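Local coordinates for protein putative aminotransferase (Actinomadura melliaura, PDB 4ZWV) that probably transfers an amino group to a sugar intermediate with the help of pyridoxal 5'-phosphate, in making the aminopentose of the indolocarbazole AT2433, at residues D104-L108 with L282-S286; S292-Y296 with V348-V352. All coordinates share one frame; numbering follows the deposited sequence.

Contact 1 (D104-L108 with L282-S286); sequences DPATL and LLQRS
Leu283 and Arg285 reach across to the loop at Ala106-Leu108, joining two parts of the fold-type-I aminotransferase architecture expected of this family. Residues 104-108 follow strand 97-100 at the border of the seven-stranded sheet; residues 282-286 leave an outer strand of the small three-stranded antiparallel sheet. Asp104 OD1 takes the N-H of Ala106, from above the carboxylate plane, in an Asx turn that starts the loop, and Asp104 O accepts from both Thr107 N and Leu108 N.

The tight part lies inward. Leu108 and Leu283 cross at about a right angle, with Leu108 CD1 3.7 Å from Leu283 CD1. The other branch, Leu283 CD2, comes to 3.2 Å from Ala106 O; Leu283 is modelled in two conformers, so both of these methyl contacts are tentative. Next to it, the Arg285 chain bends at chi2 (-55°), folding the guanidinium back so that Leu283 CB sits 3.7 Å above one face, over its centre. At the edge, in plane, Arg285 NH1 donates to Thr107 O at 2.9 Å, a fairly straight bond (159° at the hydrogen). Arg285 also makes a cation-pi contact with Tyr134. With an alanine here, Thr107 O would probably be left without its donor, and the flat lid over Leu283 CB and the cation beside Tyr134 would go.

Toward the exposed residues Ala106 and Gln284 the backbones stand apart, Ala106 O being 4.0 Å from Gln284 N. One water spans that gap, accepting from Gln284 N at 2.7 Å and donating to Ala106 O at 2.6 Å.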
loop_
_atom_site.group_PDB
_atom_site.type_symbol
_atom_site.label_atom_id
_atom_site.label_comp_id
_atom_site.label_asym_id
_atom_site.label_seq_id
_atom_site.Cartn_x
_atom_site.Cartn_y
_atom_site.Cartn_z
ATOM N N ASP A 104 10.651 -9.262 -27.530
ATOM C CA ASP A 104 10.830 -10.312 -28.527
ATOM C C ASP A 104 9.470 -10.632 -29.152
ATOM O O ASP A 104 8.574 -11.100 -28.457
ATOM C CB ASP A 104 11.439 -11.561 -27.873
ATOM C CG ASP A 104 11.674 -12.698 -28.862
ATOM O OD1 ASP A 104 11.356 -12.549 -30.057
ATOM O OD2 ASP A 104 12.174 -13.757 -28.430
ATOM N N PRO A 105 9.310 -10.376 -30.463
ATOM C CA PRO A 105 8.014 -10.627 -31.108
ATOM C C PRO A 105 7.554 -12.079 -31.007
ATOM O O PRO A 105 6.349 -12.337 -31.067
ATOM C CB PRO A 105 8.269 -10.257 -32.575
ATOM C CG PRO A 105 9.433 -9.333 -32.542
ATOM C CD PRO A 105 10.286 -9.786 -31.393
ATOM N N ALA A 106 8.496 -13.007 -30.857
ATOM C CA ALA A 106 8.156 -14.429 -30.817
ATOM C C ALA A 106 7.604 -14.895 -29.472
ATOM O O ALA A 106 6.960 -15.942 -29.397
ATOM C CB ALA A 106 9.380 -15.267 -31.190
ATOM N N THR A 107 7.846 -14.122 -28.415
ATOM C CA THR A 107 7.438 -14.522 -27.067
ATOM C C THR A 107 6.589 -13.491 -26.326
ATOM O O THR A 107 5.922 -13.826 -25.350
ATOM C CB THR A 107 8.665 -14.806 -26.173
ATOM O OG1 THR A 107 9.437 -13.608 -26.025
ATOM C CG2 THR A 107 9.537 -15.902 -26.773
ATOM N N LEU A 108 6.645 -12.242 -26.790
ATOM C CA LEU A 108 6.070 -11.083 -26.102
ATOM C C LEU A 108 6.661 -10.885 -24.705
ATOM O O LEU A 108 6.018 -10.304 -23.830
ATOM C CB LEU A 108 4.542 -11.177 -26.024
ATOM C CG LEU A 108 3.844 -11.310 -27.386
ATOM C CD1 LEU A 108 2.316 -11.178 -27.230
ATOM C CD2 LEU A 108 4.373 -10.313 -28.416
ATOM N N LEU A 282 0.168 -17.914 -33.889
ATOM C CA LEU A 282 0.338 -18.360 -32.513
ATOM C C LEU A 282 1.732 -18.024 -31.991
ATOM O O LEU A 282 2.664 -17.817 -32.772
ATOM C CB LEU A 282 0.109 -19.870 -32.416
ATOM C CG LEU A 282 -1.251 -20.412 -32.864
ATOM C CD1 LEU A 282 -1.260 -21.927 -32.777
ATOM C CD2 LEU A 282 -2.370 -19.829 -32.019
ATOM N N LEU A 283 1.864 -17.938 -30.670
ATOM C CA LEU A 283 3.176 -17.795 -30.054
ATOM C C LEU A 283 3.763 -19.186 -29.802
ATOM O O LEU A 283 3.094 -20.055 -29.246
ATOM C CB LEU A 283 3.076 -16.997 -28.754
ATOM C CG LEU A 283 2.769 -15.513 -28.968
ATOM C CD1 LEU A 283 2.413 -14.842 -27.664
ATOM C CD2 LEU A 283 3.954 -14.815 -29.626
ATOM N N GLN A 284 5.008 -19.396 -30.210
ATOM C CA GLN A 284 5.672 -20.681 -29.996
ATOM C C GLN A 284 6.375 -20.699 -28.637
ATOM O O GLN A 284 7.285 -19.914 -28.402
ATOM C CB GLN A 284 6.676 -20.966 -31.120
ATOM C CG GLN A 284 6.058 -21.058 -32.512
ATOM C CD GLN A 284 5.106 -22.228 -32.655
ATOM O OE1 GLN A 284 3.936 -22.056 -33.006
ATOM N NE2 GLN A 284 5.602 -23.430 -32.380
ATOM N N ARG A 285 5.941 -21.590 -27.750
ATOM C CA ARG A 285 6.484 -21.652 -26.391
ATOM C C ARG A 285 7.485 -22.797 -26.256
ATOM O O ARG A 285 7.317 -23.849 -26.854
ATOM C CB ARG A 285 5.367 -21.814 -25.364
ATOM C CG ARG A 285 4.241 -20.794 -25.487
ATOM C CD ARG A 285 4.762 -19.377 -25.441
ATOM N NE ARG A 285 3.674 -18.432 -25.212
ATOM C CZ ARG A 285 3.845 -17.124 -25.074
ATOM N NH1 ARG A 285 5.062 -16.607 -25.144
ATOM N NH2 ARG A 285 2.797 -16.343 -24.857
ATOM N N SER A 286 8.523 -22.580 -25.458
ATOM C CA SER A 286 9.592 -23.564 -25.308
ATOM C C SER A 286 9.204 -24.682 -24.346
ATOM O O SER A 286 8.563 -24.425 -23.328
ATOM C CB SER A 286 10.860 -22.874 -24.817
ATOM O OG SER A 286 11.881 -23.823 -24.569
HETATM O O HOH W 1 6.456 -17.502 -31.408
#

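Contact 2 (S292-Y296 with V348-V352); sequences SFYVY and VSLPV
Tyr296 and Leu350 form an antiparallel, hydrogen-bonded pair where the polypeptide enters strand 296-300 and runs beside strand 347-350. Two backbone bonds make the pair: Tyr296 N donates to Leu350 O at 3.0 Å, in the carbonyl plane, and Leu350 N donates to Tyr296 O at 2.7 Å, here tilted 31° from it. A weaker CA-H...O contact from Ser349 CA also meets Tyr296 O. Past the pair the chains part, and a water takes over: it accepts from Val352 N at 2.9 Å and lies at hydrogen-bonding distance from Tyr294 O.

The apolar contacts centre on Val352, which faces the other segment. Its CB rests 3.7 Å from Tyr296 CB. Its CG1, placed between the backbone N and the carbonyl carbon (chi1 76°), points at the bend in 293-295 and comes to 3.1 Å from Phe293 O, a close approach for a methyl. Tyr296 CG stands anti to the backbone N (-174°), which turns the ring away from Val352 CB and the other segment; Val352 CG2 and Leu350 CD1 approach that ring obliquely. Beside the pair, Val295 CG2 lies alongside the Ser349 side chain, 3.6 Å from OG, whose hydrogen-bonding partner is Asp297.

Helix 243-273 backs much of this. It supplies His263 to Phe293 O, Asp271 to Tyr296 OH and the Tyr270 ring edge-to-face with that of Tyr296. Away from Val352, Tyr294 stacks on His164, a pyridoxal phosphate-binding residue, while Val348 packs on helix 303-312 and on Val298 and Val300 of the adjacent strand.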
loop_
_atom_site.group_PDB
_atom_site.type_symbol
_atom_site.label_atom_id
_atom_site.label_comp_id
_atom_site.label_asym_id
_atom_site.label_seq_id
_atom_site.Cartn_x
_atom_site.Cartn_y
_atom_site.Cartn_z
ATOM N N SER A 292 1.867 -20.236 -16.895
ATOM C CA SER A 292 0.622 -20.290 -16.145
ATOM C C SER A 292 -0.576 -19.722 -16.894
ATOM O O SER A 292 -1.695 -19.785 -16.390
ATOM C CB SER A 292 0.803 -19.562 -14.809
ATOM O OG SER A 292 1.758 -20.262 -14.021
ATOM N N PHE A 293 -0.340 -19.167 -18.084
ATOM C CA PHE A 293 -1.437 -18.738 -18.970
ATOM C C PHE A 293 -2.517 -17.902 -18.285
ATOM O O PHE A 293 -3.696 -18.251 -18.263
ATOM C CB PHE A 293 -2.061 -19.958 -19.644
ATOM C CG PHE A 293 -1.123 -20.637 -20.585
ATOM C CD1 PHE A 293 -0.906 -20.116 -21.847
ATOM C CD2 PHE A 293 -0.424 -21.763 -20.198
ATOM C CE1 PHE A 293 -0.025 -20.729 -22.731
ATOM C CE2 PHE A 293 0.457 -22.380 -21.072
ATOM C CZ PHE A 293 0.654 -21.859 -22.341
ATOM N N TYR A 294 -2.091 -16.786 -17.716
ATOM C CA TYR A 294 -3.012 -15.803 -17.176
ATOM C C TYR A 294 -4.043 -15.437 -18.248
ATOM O O TYR A 294 -5.245 -15.353 -17.968
ATOM C CB TYR A 294 -2.213 -14.583 -16.718
ATOM C CG TYR A 294 -2.998 -13.453 -16.117
ATOM C CD1 TYR A 294 -3.788 -13.648 -14.992
ATOM C CD2 TYR A 294 -2.899 -12.173 -16.646
ATOM C CE1 TYR A 294 -4.484 -12.588 -14.423
ATOM C CE2 TYR A 294 -3.585 -11.114 -16.085
ATOM C CZ TYR A 294 -4.375 -11.332 -14.981
ATOM O OH TYR A 294 -5.055 -10.276 -14.422
ATOM N N VAL A 295 -3.550 -15.224 -19.470
ATOM C CA VAL A 295 -4.385 -15.069 -20.663
ATOM C C VAL A 295 -3.682 -15.837 -21.784
ATOM O O VAL A 295 -2.549 -16.278 -21.601
ATOM C CB VAL A 295 -4.585 -13.583 -21.075
ATOM C CG1 VAL A 295 -5.369 -12.820 -20.008
ATOM C CG2 VAL A 295 -3.243 -12.917 -21.346
ATOM N N TYR A 296 -4.336 -15.971 -22.932
ATOM C CA TYR A 296 -3.751 -16.667 -24.079
ATOM C C TYR A 296 -3.561 -15.675 -25.223
ATOM O O TYR A 296 -4.531 -15.165 -25.777
ATOM C CB TYR A 296 -4.644 -17.842 -24.500
ATOM C CG TYR A 296 -4.046 -18.698 -25.593
ATOM C CD1 TYR A 296 -3.260 -19.800 -25.285
ATOM C CD2 TYR A 296 -4.262 -18.400 -26.937
ATOM C CE1 TYR A 296 -2.694 -20.589 -26.292
ATOM C CE2 TYR A 296 -3.705 -19.179 -27.945
ATOM C CZ TYR A 296 -2.926 -20.272 -27.611
ATOM O OH TYR A 296 -2.367 -21.045 -28.610
ATOM N N VAL A 348 -3.445 -9.749 -29.372
ATOM C CA VAL A 348 -4.732 -9.797 -28.676
ATOM C C VAL A 348 -4.746 -10.968 -27.686
ATOM O O VAL A 348 -4.284 -12.066 -28.003
ATOM C CB VAL A 348 -5.916 -9.901 -29.668
ATOM C CG1 VAL A 348 -5.684 -10.996 -30.683
ATOM C CG2 VAL A 348 -7.244 -10.093 -28.920
ATOM N N SER A 349 -5.233 -10.705 -26.474
ATOM C CA SER A 349 -5.301 -11.703 -25.408
ATOM C C SER A 349 -6.687 -12.340 -25.398
ATOM O O SER A 349 -7.703 -11.637 -25.459
ATOM C CB SER A 349 -5.015 -11.073 -24.037
ATOM O OG SER A 349 -3.717 -10.486 -23.977
ATOM N N LEU A 350 -6.723 -13.667 -25.308
ATOM C CA LEU A 350 -7.974 -14.421 -25.305
ATOM C C LEU A 350 -8.243 -15.067 -23.948
ATOM O O LEU A 350 -7.311 -15.416 -23.225
ATOM C CB LEU A 350 -7.941 -15.505 -26.386
ATOM C CG LEU A 350 -7.721 -15.020 -27.819
ATOM C CD1 LEU A 350 -7.581 -16.200 -28.764
ATOM C CD2 LEU A 350 -8.877 -14.138 -28.236
ATOM N N PRO A 351 -9.524 -15.223 -23.590
ATOM C CA PRO A 351 -9.845 -15.910 -22.332
ATOM C C PRO A 351 -9.347 -17.346 -22.341
ATOM O O PRO A 351 -9.561 -18.053 -23.326
ATOM C CB PRO A 351 -11.379 -15.877 -22.289
ATOM C CG PRO A 351 -11.772 -14.757 -23.201
ATOM C CD PRO A 351 -10.734 -14.762 -24.293
ATOM N N VAL A 352 -8.718 -17.779 -21.256
ATOM C CA VAL A 352 -8.173 -19.130 -21.227
ATOM C C VAL A 352 -8.326 -19.773 -19.841
ATOM O O VAL A 352 -7.947 -20.916 -19.623
ATOM C CB VAL A 352 -6.681 -19.109 -21.665
ATOM C CG1 VAL A 352 -5.799 -18.581 -20.544
ATOM C CG2 VAL A 352 -6.214 -20.491 -22.121
HETATM O O HOH W 2 -7.821 -15.747 -19.330
#

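Both contacts use the antiparallel sheet of strands 280-282, 296-300 and 347-350, but at different places. Contact 2 is buried: it pairs the middle strand with strand 347-350 through backbone bonds, and side chains fill in around them. Contact 1 is only partly buried and joins loops, one of them leaving strand 280-282, the other belonging to the large sheet's side; its direct polar link across the segments comes from a charged side chain, and part of it is open to solvent. In contact 1 a water bridges backbone O and N; in contact 2 one accepts from Val352 N and lies near Tyr294 O. The two meet directly, with Leu282 CD2 packed 3.6 Å from Tyr296 OH.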